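Actin-related protein 8 (Homo sapiens, PDB 4FO0) binds ATP with only low basal ATPase activity, cannot polymerise, and is a proposed core subunit of the chromatin-remodelling INO80 complex. Local coordinates at residues A[312-315]-A[316-319]; A[348-351]-A[352-355]; A[484-487]-A[488-492]; A[494-497]-A[498-502]; A[565-568]-A[569-572]. All coordinates share one frame; numbering follows the deposited sequence.

How the contacts relate
Along the chain the five local contacts follow in series, and they fall into three places of the actin fold. Contact 1, on helix 306-319 beside ATP, touches contact 2, where strand 343-350 turns into helix 353-359: their centres lie about 12 Å apart, and F319 packs on F348, L350 and K354. Contacts 3 and 4 close helix 480-489 and build helix 494-502; with centres about 9 Å apart, they are joined by a salt bridge from D489 OD1 to K497 NZ (3.1 Å). Contact 5 precedes strand 572-573, its centre about 42 Å from that of contact 1 and on the opposite side of the chain's centre. Contact 1 alone meets the nucleotide; the other four are packing within the fold.

Contact 1 (A[312-315]-A[316-319]); sequences LQHL and KETF. With ATP (adenosine-5'-triphosphate), chain C.
H314 O is held by two donors of T318, its backbone N at 3.0 Å and its hydroxyl OG1 at 3.1 Å, in the last turns of helix 306-319. This helix is one wall of the nucleotide pocket of the actin fold. The hydroxyl comes to H314 O from above the carbonyl plane, 39° out of it, whereas the amide is only slightly tilted from that plane. The same OG1 lies over one face of the H314 imidazole, displaced toward the rim, with H314 CE1 its nearest ring atom. Backbone bonds continue the helix on either side of this pair: K316 N donates to L312 O in an almost straight bond, and F319 N to L315 O at 2.9 Å.

The polar ends of K316 and E317 both turn to the ribose. K316 NZ donates to ATP O2' at 2.8 Å and only weakly to O3', while ATP O2' in turn donates to E317 OE2 at 2.8 Å. The ribose hydroxyl is therefore both acceptor and donor, a pairing likely to limit how it can turn. The lysine gets there with CG anti to its backbone N (chi1 167°) and a bend at chi3, and NZ has a further hydrogen bond to G280 O on the neighbouring helix. With an alanine in place of E317, ATP O2' would probably lose its acceptor on this helix, leaving the hydroxyl freer to turn. On the far side of the helix, L315 and F319 point the same way, L315 CD2 meeting F319 CE2 at 4.0 Å.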
# COMPACT_ATOMS: atom_id res chain seq x y z
N LEU A 312 13.74 -5.77 -5.49
CA LEU A 312 13.35 -6.41 -4.25
C LEU A 312 11.84 -6.57 -4.15
O LEU A 312 11.35 -7.67 -3.87
CB LEU A 312 13.93 -5.66 -3.05
CG LEU A 312 15.47 -5.62 -3.09
CD1 LEU A 312 16.08 -4.80 -1.94
CD2 LEU A 312 16.05 -7.03 -3.13
N GLN A 313 11.09 -5.50 -4.43
CA GLN A 313 9.64 -5.64 -4.46
C GLN A 313 9.27 -6.79 -5.37
O GLN A 313 8.43 -7.63 -5.03
CB GLN A 313 8.93 -4.37 -4.93
CG GLN A 313 9.08 -3.20 -4.01
CD GLN A 313 7.83 -2.91 -3.22
OE1 GLN A 313 7.75 -3.19 -2.02
NE2 GLN A 313 6.84 -2.31 -3.90
N HIS A 314 9.91 -6.84 -6.54
CA HIS A 314 9.52 -7.81 -7.54
C HIS A 314 9.82 -9.23 -7.08
O HIS A 314 8.99 -10.13 -7.23
CB HIS A 314 10.20 -7.53 -8.88
CG HIS A 314 10.01 -8.62 -9.88
ND1 HIS A 314 8.78 -8.90 -10.44
CD2 HIS A 314 10.88 -9.52 -10.40
CE1 HIS A 314 8.91 -9.92 -11.27
NE2 HIS A 314 10.17 -10.32 -11.26
N LEU A 315 11.01 -9.42 -6.52
CA LEU A 315 11.42 -10.71 -5.99
C LEU A 315 10.46 -11.21 -4.91
O LEU A 315 10.02 -12.36 -4.96
CB LEU A 315 12.85 -10.63 -5.45
CG LEU A 315 13.90 -10.46 -6.56
CD1 LEU A 315 15.31 -10.57 -6.04
CD2 LEU A 315 13.67 -11.46 -7.68
N LYS A 316 10.14 -10.35 -3.96
CA LYS A 316 9.13 -10.69 -2.97
C LYS A 316 7.84 -11.17 -3.64
O LYS A 316 7.25 -12.17 -3.23
CB LYS A 316 8.81 -9.51 -2.08
CG LYS A 316 7.55 -9.74 -1.25
CD LYS A 316 7.04 -8.49 -0.58
CE LYS A 316 6.52 -7.50 -1.59
NZ LYS A 316 5.95 -6.31 -0.91
N GLU A 317 7.38 -10.46 -4.66
CA GLU A 317 6.08 -10.79 -5.24
C GLU A 317 6.10 -12.08 -6.01
O GLU A 317 5.06 -12.72 -6.21
CB GLU A 317 5.59 -9.68 -6.13
CG GLU A 317 5.35 -8.40 -5.41
CD GLU A 317 5.42 -7.22 -6.34
OE1 GLU A 317 5.78 -7.42 -7.52
OE2 GLU A 317 5.13 -6.09 -5.87
N THR A 318 7.30 -12.46 -6.42
CA THR A 318 7.49 -13.69 -7.20
C THR A 318 7.70 -14.91 -6.32
O THR A 318 7.14 -15.98 -6.58
CB THR A 318 8.67 -13.52 -8.15
OG1 THR A 318 8.35 -12.51 -9.10
CG2 THR A 318 8.95 -14.80 -8.89
N PHE A 319 8.48 -14.75 -5.26
CA PHE A 319 8.90 -15.88 -4.44
C PHE A 319 8.16 -16.10 -3.13
O PHE A 319 7.89 -17.24 -2.75
CB PHE A 319 10.38 -15.75 -4.16
CG PHE A 319 11.21 -15.83 -5.39
CD1 PHE A 319 10.74 -16.51 -6.49
CD2 PHE A 319 12.45 -15.23 -5.44
CE1 PHE A 319 11.49 -16.59 -7.63
CE2 PHE A 319 13.21 -15.31 -6.58
CZ PHE A 319 12.73 -16.00 -7.68
PG ATP C . -0.24 2.46 1.37
O1G ATP C . -1.64 1.90 1.32
O2G ATP C . -0.15 3.96 1.32
O3G ATP C . 0.67 1.84 2.41
PB ATP C . -0.28 1.81 -1.46
O1B ATP C . 0.71 2.40 -2.43
O2B ATP C . -1.76 2.14 -1.49
O3B ATP C . 0.41 2.00 -0.02
PA ATP C . -0.80 -0.78 -2.54
O1A ATP C . -0.48 -0.30 -3.93
O2A ATP C . -2.21 -1.10 -2.11
O3A ATP C . -0.10 0.21 -1.51
O5' ATP C . 0.09 -2.08 -2.29
C5' ATP C . 1.47 -2.00 -2.60
C4' ATP C . 2.16 -3.21 -2.03
O4' ATP C . 1.54 -4.36 -2.61
C3' ATP C . 3.63 -3.28 -2.39
O3' ATP C . 4.40 -3.55 -1.22
C2' ATP C . 3.72 -4.44 -3.36
O2' ATP C . 4.96 -5.14 -3.27
C1' ATP C . 2.58 -5.29 -2.87
N9 ATP C . 2.23 -6.31 -3.87
C8 ATP C . 1.72 -6.08 -5.09
N7 ATP C . 1.52 -7.25 -5.75
C5 ATP C . 1.90 -8.24 -4.94
C6 ATP C . 1.97 -9.71 -5.03
N6 ATP C . 1.55 -10.33 -6.16
N1 ATP C . 2.45 -10.38 -3.95
C2 ATP C . 2.86 -9.75 -2.83
N3 ATP C . 2.84 -8.41 -2.69
C4 ATP C . 2.38 -7.62 -3.69

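Contact 2 (A[348-351]-A[352-355]); sequences FRLG and DEKL
K354 lies back across the turn that joins strand 343-350 to helix 353-359, and each of its carbons meets L350 or G351. CB sits 3.8 Å from G351 O, at the base of the side chain. CG is at the same distance, 3.8 Å, from L350 CD1, an apolar touch that CD continues beside L350 CB. The chain then bends at chi3 (-71°), which carries CE back over the peptide, 3.4 Å from G351 O. The tip NZ goes on to a hydrogen bond with H332 NE2 on strand 330-336.

Two hydrogen bonds brace the strand-turn-helix junction itself. E353 OE1 accepts from G351 N at 2.8 Å through its anti lone pair, though the bond is bent (133°). K354 N reaches back three residues to G351 O at 3.5 Å, a weak bond. G351 has both phi and psi close to -114°, a region of backbone angles that residues with a CB seldom occupy. The second methyl of L350, CD2, lies against E353 CG, so the two methyls of the leucine are divided between K354 and E353.

Around the turn, D352 OD1 makes a salt bridge with R97. L350 also packs on H332 and on F287 of helix 280-293, and L350 and K354 both touch F319 of helix 306-319, so the junction at the end of strand 343-350 lies against these two helices.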
# COMPACT_ATOMS: atom_id res chain seq x y z
N PHE A 348 19.33 -19.12 -8.34
CA PHE A 348 19.66 -19.39 -6.95
C PHE A 348 18.66 -20.18 -6.15
O PHE A 348 17.52 -20.40 -6.58
CB PHE A 348 20.12 -18.14 -6.20
CG PHE A 348 19.03 -17.37 -5.56
CD1 PHE A 348 19.24 -16.77 -4.32
CD2 PHE A 348 17.82 -17.21 -6.20
CE1 PHE A 348 18.25 -16.04 -3.72
CE2 PHE A 348 16.81 -16.48 -5.60
CZ PHE A 348 17.03 -15.89 -4.36
N ARG A 349 19.12 -20.63 -5.00
CA ARG A 349 18.37 -21.59 -4.21
C ARG A 349 17.76 -20.93 -2.98
O ARG A 349 18.46 -20.25 -2.23
CB ARG A 349 19.29 -22.73 -3.82
CG ARG A 349 18.61 -24.04 -3.68
CD ARG A 349 19.65 -25.12 -3.55
NE ARG A 349 19.84 -25.80 -4.83
CZ ARG A 349 20.80 -26.69 -5.05
NH1 ARG A 349 21.66 -26.99 -4.08
NH2 ARG A 349 20.90 -27.28 -6.23
N LEU A 350 16.46 -21.11 -2.79
CA LEU A 350 15.77 -20.52 -1.64
C LEU A 350 15.02 -21.53 -0.82
O LEU A 350 14.41 -22.47 -1.35
CB LEU A 350 14.80 -19.44 -2.09
CG LEU A 350 15.43 -18.06 -2.09
CD1 LEU A 350 14.38 -17.00 -2.35
CD2 LEU A 350 16.15 -17.84 -0.77
N GLY A 351 15.02 -21.31 0.49
CA GLY A 351 14.25 -22.13 1.40
C GLY A 351 13.12 -21.41 2.12
O GLY A 351 12.13 -20.98 1.52
N ASP A 352 13.27 -21.27 3.42
CA ASP A 352 12.16 -20.86 4.26
C ASP A 352 11.99 -19.34 4.24
O ASP A 352 10.90 -18.81 4.49
CB ASP A 352 12.36 -21.40 5.67
CG ASP A 352 12.47 -22.93 5.70
OD1 ASP A 352 11.69 -23.61 4.98
OD2 ASP A 352 13.35 -23.44 6.42
N GLU A 353 13.07 -18.64 3.93
CA GLU A 353 12.98 -17.22 3.70
C GLU A 353 11.70 -16.83 2.90
O GLU A 353 11.07 -15.81 3.17
CB GLU A 353 14.25 -16.74 3.00
CG GLU A 353 14.93 -17.83 2.20
CD GLU A 353 15.90 -18.67 3.01
OE1 GLU A 353 15.97 -19.89 2.76
OE2 GLU A 353 16.63 -18.12 3.88
N LYS A 354 11.30 -17.65 1.94
CA LYS A 354 10.11 -17.35 1.15
C LYS A 354 8.84 -17.29 1.97
O LYS A 354 7.88 -16.65 1.57
CB LYS A 354 9.92 -18.35 0.00
CG LYS A 354 11.00 -18.30 -1.06
CD LYS A 354 10.74 -19.32 -2.13
CE LYS A 354 10.99 -20.72 -1.62
NZ LYS A 354 10.54 -21.69 -2.65
N LEU A 355 8.84 -17.99 3.11
CA LEU A 355 7.69 -18.03 4.01
C LEU A 355 7.88 -17.17 5.26
O LEU A 355 6.96 -16.55 5.73
CB LEU A 355 7.38 -19.47 4.41
CG LEU A 355 6.30 -19.69 5.48
CD1 LEU A 355 4.90 -19.32 4.96
CD2 LEU A 355 6.34 -21.13 5.89

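Contact 3 (A[484-487]-A[488-492]); sequences ILHS and IDCCS
The sulfur of C490 stands obliquely to the imidazole of H486. SG lies 4.1 Å from the centroid of the H486 ring and 32° off the ring normal, and its nearest ring atom is H486 CE1 at 3.7 Å. The thiol is put there by a chi1 of -71°, which sets C490 SG beside its own backbone N and turns it back over the preceding helical turn. A second aromatic group, F473, meets the H486 ring from outside, its plane inclined rather than parallel.

Beneath this sulfur-aromatic pair runs the backbone of the C-terminal end of helix 480-489. I488 N donates to I484 O and D489 N to L485 O (2.9 Å), both four residues back. C490 N donates to S487 O, three residues back, at 3.0 Å. It approaches from above the carbonyl plane, 64° out of it, unlike D489 N, which lies nearly in line with the L485 carbonyl. C491 N repeats the three-residue step to I488 O at 3.1 Å, so the chain tightens before it leaves the helix.

I484 and I488 point the same way from another side, and I488 CD1 touches I484 CG2 at 3.9 Å. Both isoleucines rest on C249 of strand 247-253, while S487 packs on strand 258-264 and gives OG a partner in T272 O. Helix 480-489 thereby lies against the mixed six-stranded sheet, with helix 494-502 reached by I488 through M500 and Y501.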
# COMPACT_ATOMS: atom_id res chain seq x y z
N ILE A 484 -6.55 -7.34 13.98
CA ILE A 484 -7.89 -7.65 13.53
C ILE A 484 -8.77 -8.01 14.71
O ILE A 484 -9.87 -7.48 14.86
CB ILE A 484 -7.90 -8.80 12.53
CG1 ILE A 484 -7.27 -8.33 11.22
CG2 ILE A 484 -9.34 -9.35 12.33
CD1 ILE A 484 -6.97 -9.44 10.27
N LEU A 485 -8.28 -8.91 15.55
CA LEU A 485 -9.01 -9.36 16.73
C LEU A 485 -9.29 -8.18 17.66
O LEU A 485 -10.44 -7.91 18.02
CB LEU A 485 -8.21 -10.44 17.46
CG LEU A 485 -8.16 -11.77 16.71
CD1 LEU A 485 -7.39 -12.81 17.50
CD2 LEU A 485 -9.55 -12.26 16.39
N HIS A 486 -8.24 -7.48 18.04
CA HIS A 486 -8.38 -6.33 18.91
C HIS A 486 -9.43 -5.33 18.40
O HIS A 486 -10.23 -4.82 19.17
CB HIS A 486 -7.04 -5.62 19.06
CG HIS A 486 -7.12 -4.38 19.88
ND1 HIS A 486 -7.49 -3.16 19.34
CD2 HIS A 486 -6.89 -4.16 21.19
CE1 HIS A 486 -7.48 -2.24 20.29
NE2 HIS A 486 -7.11 -2.82 21.42
N SER A 487 -9.40 -5.07 17.11
CA SER A 487 -10.33 -4.15 16.48
C SER A 487 -11.78 -4.62 16.65
O SER A 487 -12.65 -3.86 17.06
CB SER A 487 -9.97 -4.02 14.99
OG SER A 487 -11.00 -3.39 14.24
N ILE A 488 -12.03 -5.88 16.33
CA ILE A 488 -13.36 -6.45 16.42
C ILE A 488 -13.84 -6.46 17.86
O ILE A 488 -15.02 -6.28 18.15
CB ILE A 488 -13.37 -7.89 15.87
CG1 ILE A 488 -13.03 -7.87 14.37
CG2 ILE A 488 -14.71 -8.56 16.13
CD1 ILE A 488 -13.01 -9.22 13.71
N ASP A 489 -12.89 -6.66 18.77
CA ASP A 489 -13.18 -6.69 20.18
C ASP A 489 -13.62 -5.32 20.72
O ASP A 489 -14.19 -5.21 21.80
CB ASP A 489 -11.96 -7.16 20.95
CG ASP A 489 -12.26 -7.43 22.39
OD1 ASP A 489 -13.37 -7.96 22.67
OD2 ASP A 489 -11.40 -7.12 23.23
N CYS A 490 -13.34 -4.28 19.94
CA CYS A 490 -13.70 -2.93 20.32
C CYS A 490 -15.08 -2.53 19.83
O CYS A 490 -15.54 -1.43 20.12
CB CYS A 490 -12.68 -1.94 19.78
SG CYS A 490 -11.13 -2.02 20.62
N CYS A 491 -15.78 -3.43 19.15
CA CYS A 491 -17.21 -3.26 18.94
C CYS A 491 -17.99 -3.33 20.25
O CYS A 491 -17.74 -4.19 21.07
CB CYS A 491 -17.74 -4.32 17.98
SG CYS A 491 -17.10 -4.20 16.30
N SER A 492 -18.93 -2.40 20.44
CA SER A 492 -19.83 -2.44 21.59
C SER A 492 -20.83 -3.60 21.63
O SER A 492 -20.99 -4.26 22.65
CB SER A 492 -20.58 -1.12 21.70
OG SER A 492 -21.14 -0.76 20.45

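Contact 4 (A[494-497]-A[498-502]); sequences DDTK and KKMYS
K497 O takes the backbone N of Y501 at 2.9 Å in a nearly straight bond (173°), and the tyrosine ring leans obliquely past the same oxygen. With CG anti to the carbonyl carbon (chi1 -69°), the ring of Y501 runs beside the previous turn, its CE2 coming to 3.8 Å from K497 CB. The other carbonyls of the turn are likewise satisfied: D494 O by K498 N, D495 O by K499 N at 3.1 Å, and T496 O by M500 N at 2.9 Å.

This regular four-residue pattern is that of helix 494-502, which leads straight into strand 503-507 of the six-stranded sheet of the actin fold. Its side-chain charges are handled separately. D495 OD1 and K498 NZ form a long salt bridge at 3.5 Å, the two side chains side by side and pointing the same way, with the lysine bent at chi3 toward the carboxylate. K497 NZ is matched by D489 OD1 instead, and K499 NZ by E264 OE2, which also pairs with T496 OG1.

M500 CE rests on T496 CG2 at 3.6 Å, both residues buried. On Y501's side the ring also meets F532 and packs on L485 and I488. An alanine in place of Y501 would probably open a gap between helices 494-502, 480-489 and 530-535, leaving F532 without its ring partner and K497 CB without its CE2 neighbour. Just before D494, S493 OG accepts from T496 N.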
# COMPACT_ATOMS: atom_id res chain seq x y z
N ASP A 494 -22.72 -7.25 20.53
CA ASP A 494 -22.12 -8.54 20.24
C ASP A 494 -22.64 -9.08 18.93
O ASP A 494 -22.06 -10.01 18.35
CB ASP A 494 -22.39 -9.54 21.37
CG ASP A 494 -21.54 -9.27 22.58
OD1 ASP A 494 -21.16 -8.10 22.81
OD2 ASP A 494 -21.23 -10.24 23.31
N ASP A 495 -23.74 -8.51 18.46
CA ASP A 495 -24.27 -8.88 17.16
C ASP A 495 -23.35 -8.33 16.09
O ASP A 495 -23.08 -8.99 15.09
CB ASP A 495 -25.70 -8.39 16.97
CG ASP A 495 -26.72 -9.46 17.32
OD1 ASP A 495 -26.99 -10.33 16.46
OD2 ASP A 495 -27.25 -9.44 18.46
N THR A 496 -22.86 -7.11 16.32
CA THR A 496 -21.85 -6.54 15.46
C THR A 496 -20.67 -7.51 15.38
O THR A 496 -20.29 -7.93 14.29
CB THR A 496 -21.36 -5.17 15.97
OG1 THR A 496 -22.42 -4.21 15.88
CG2 THR A 496 -20.20 -4.68 15.14
N LYS A 497 -20.12 -7.88 16.54
CA LYS A 497 -18.96 -8.78 16.56
C LYS A 497 -19.22 -10.07 15.81
O LYS A 497 -18.37 -10.54 15.06
CB LYS A 497 -18.53 -9.10 17.98
CG LYS A 497 -18.02 -7.92 18.75
CD LYS A 497 -17.57 -8.34 20.14
CE LYS A 497 -17.32 -7.13 21.01
NZ LYS A 497 -16.42 -7.43 22.15
N LYS A 498 -20.39 -10.66 16.00
CA LYS A 498 -20.70 -11.86 15.25
C LYS A 498 -20.48 -11.57 13.77
O LYS A 498 -19.80 -12.33 13.07
CB LYS A 498 -22.14 -12.33 15.50
CG LYS A 498 -22.28 -13.30 16.66
CD LYS A 498 -23.63 -14.02 16.64
CE LYS A 498 -24.80 -13.05 16.80
NZ LYS A 498 -26.14 -13.70 16.63
N LYS A 499 -21.03 -10.45 13.31
CA LYS A 499 -20.92 -10.07 11.91
C LYS A 499 -19.48 -9.87 11.46
O LYS A 499 -19.10 -10.31 10.38
CB LYS A 499 -21.76 -8.82 11.63
CG LYS A 499 -23.26 -9.06 11.82
CD LYS A 499 -24.12 -8.00 11.13
CE LYS A 499 -24.05 -6.65 11.86
NZ LYS A 499 -24.71 -5.57 11.06
N MET A 500 -18.68 -9.23 12.31
CA MET A 500 -17.28 -8.95 12.02
C MET A 500 -16.39 -10.20 11.95
O MET A 500 -15.63 -10.36 11.00
CB MET A 500 -16.69 -7.96 13.02
CG MET A 500 -17.43 -6.62 13.07
SD MET A 500 -17.75 -5.94 11.44
CE MET A 500 -18.78 -4.53 11.80
N TYR A 501 -16.47 -11.07 12.96
CA TYR A 501 -15.69 -12.30 12.95
C TYR A 501 -16.06 -13.11 11.72
O TYR A 501 -15.20 -13.73 11.10
CB TYR A 501 -15.92 -13.18 14.18
CG TYR A 501 -15.38 -12.63 15.48
CD1 TYR A 501 -14.02 -12.59 15.74
CD2 TYR A 501 -16.25 -12.17 16.46
CE1 TYR A 501 -13.53 -12.08 16.95
CE2 TYR A 501 -15.78 -11.66 17.66
CZ TYR A 501 -14.42 -11.62 17.90
OH TYR A 501 -13.96 -11.11 19.10
N SER A 502 -17.29 -13.01 11.32
CA SER A 502 -17.80 -13.85 10.30
C SER A 502 -17.37 -13.37 8.93
O SER A 502 -17.43 -14.08 7.97
CB SER A 502 -19.31 -13.91 10.43
OG SER A 502 -19.96 -13.53 9.25

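Contact 5 (A[565-568]-A[569-572]); sequences DTTQ and ELWI
W571 turns the five-membered end of its indole back to T567 and Q568, and CD1 is the atom that meets both carbonyls. Q568 O lies at the ring edge, near its plane, 3.5 Å from W571 CD1. T567 O is equally near that carbon but stands obliquely to the ring. The methyl T567 CG2 is 3.9 Å from W571 NE1, the two side chains crossing at a slant.

T567 O has its real donor in the backbone: L570 N binds it at 2.9 Å and 166°. That N-H arrives well above the carbonyl plane, 57° out of it, as in a tight three-residue turn. Q568 N makes the same kind of step to D565 O at 3.3 Å. Residues 565-568 have helical backbone angles but lack the regular bonds of a helix, in the connection that runs from helix 553-563 to the short strand 572-573 of the actin fold. L570 packs its CG against T566 O, and E569 folds its bent chain back so that OE1 passes 3.4 Å from both D565 O and T566 O. These are all acceptors, so no bond results.

Second-shell groups hold the two main residues. T567 keeps OG1 beside its own backbone N (chi1 -63°), with the hydroxyl hydrogen-bonded to L561 O in the last turn of helix 553-563. The indole of W571 has a cation-pi partner in R200 and packs on V231 of strand 229-234, while W571 O accepts from R588 NH1.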
# COMPACT_ATOMS: atom_id res chain seq x y z
N ASP A 565 -27.52 7.22 -4.53
CA ASP A 565 -28.57 8.21 -4.42
C ASP A 565 -28.29 9.18 -3.28
O ASP A 565 -28.45 10.40 -3.43
CB ASP A 565 -29.90 7.50 -4.20
CG ASP A 565 -31.09 8.42 -4.38
OD1 ASP A 565 -31.13 9.17 -5.38
OD2 ASP A 565 -31.99 8.39 -3.50
N THR A 566 -27.87 8.64 -2.14
CA THR A 566 -27.50 9.45 -0.97
C THR A 566 -26.33 10.39 -1.25
O THR A 566 -26.09 11.34 -0.50
CB THR A 566 -27.09 8.54 0.18
OG1 THR A 566 -26.17 7.56 -0.31
CG2 THR A 566 -28.31 7.84 0.77
N THR A 567 -25.62 10.12 -2.33
CA THR A 567 -24.45 10.90 -2.70
C THR A 567 -24.77 12.31 -3.21
O THR A 567 -23.96 13.22 -3.09
CB THR A 567 -23.57 10.13 -3.72
OG1 THR A 567 -23.09 8.93 -3.11
CG2 THR A 567 -22.39 10.97 -4.16
N GLN A 568 -25.95 12.50 -3.78
CA GLN A 568 -26.33 13.81 -4.29
C GLN A 568 -26.15 14.89 -3.24
O GLN A 568 -25.79 16.03 -3.55
CB GLN A 568 -27.77 13.78 -4.78
CG GLN A 568 -28.03 12.67 -5.78
CD GLN A 568 -29.47 12.63 -6.26
OE1 GLN A 568 -30.16 13.65 -6.29
NE2 GLN A 568 -29.93 11.44 -6.64
N GLU A 569 -26.36 14.53 -1.98
CA GLU A 569 -26.30 15.49 -0.89
C GLU A 569 -24.90 15.66 -0.29
O GLU A 569 -24.71 16.45 0.64
CB GLU A 569 -27.27 15.09 0.21
CG GLU A 569 -28.72 14.99 -0.25
CD GLU A 569 -29.27 13.58 -0.13
OE1 GLU A 569 -29.12 12.79 -1.10
OE2 GLU A 569 -29.85 13.25 0.93
N LEU A 570 -23.91 14.94 -0.81
CA LEU A 570 -22.57 15.00 -0.23
C LEU A 570 -21.68 16.04 -0.89
O LEU A 570 -20.79 16.58 -0.25
CB LEU A 570 -21.89 13.63 -0.28
CG LEU A 570 -22.59 12.49 0.48
CD1 LEU A 570 -21.82 11.17 0.35
CD2 LEU A 570 -22.78 12.85 1.94
N TRP A 571 -21.93 16.34 -2.16
CA TRP A 571 -21.06 17.25 -2.92
C TRP A 571 -20.82 18.58 -2.24
O TRP A 571 -21.74 19.24 -1.78
CB TRP A 571 -21.59 17.47 -4.34
CG TRP A 571 -21.69 16.22 -5.12
CD1 TRP A 571 -22.82 15.52 -5.40
CD2 TRP A 571 -20.61 15.47 -5.69
NE1 TRP A 571 -22.52 14.39 -6.13
CE2 TRP A 571 -21.17 14.34 -6.32
CE3 TRP A 571 -19.23 15.65 -5.72
CZ2 TRP A 571 -20.39 13.39 -6.97
CZ3 TRP A 571 -18.46 14.71 -6.38
CH2 TRP A 571 -19.04 13.59 -6.99
N ILE A 572 -19.55 18.97 -2.18
CA ILE A 572 -19.20 20.30 -1.73
C ILE A 572 -18.69 21.03 -2.94
O ILE A 572 -17.78 20.55 -3.62
CB ILE A 572 -18.11 20.27 -0.66
CG1 ILE A 572 -18.61 19.54 0.59
CG2 ILE A 572 -17.66 21.68 -0.33
CD1 ILE A 572 -17.55 19.37 1.66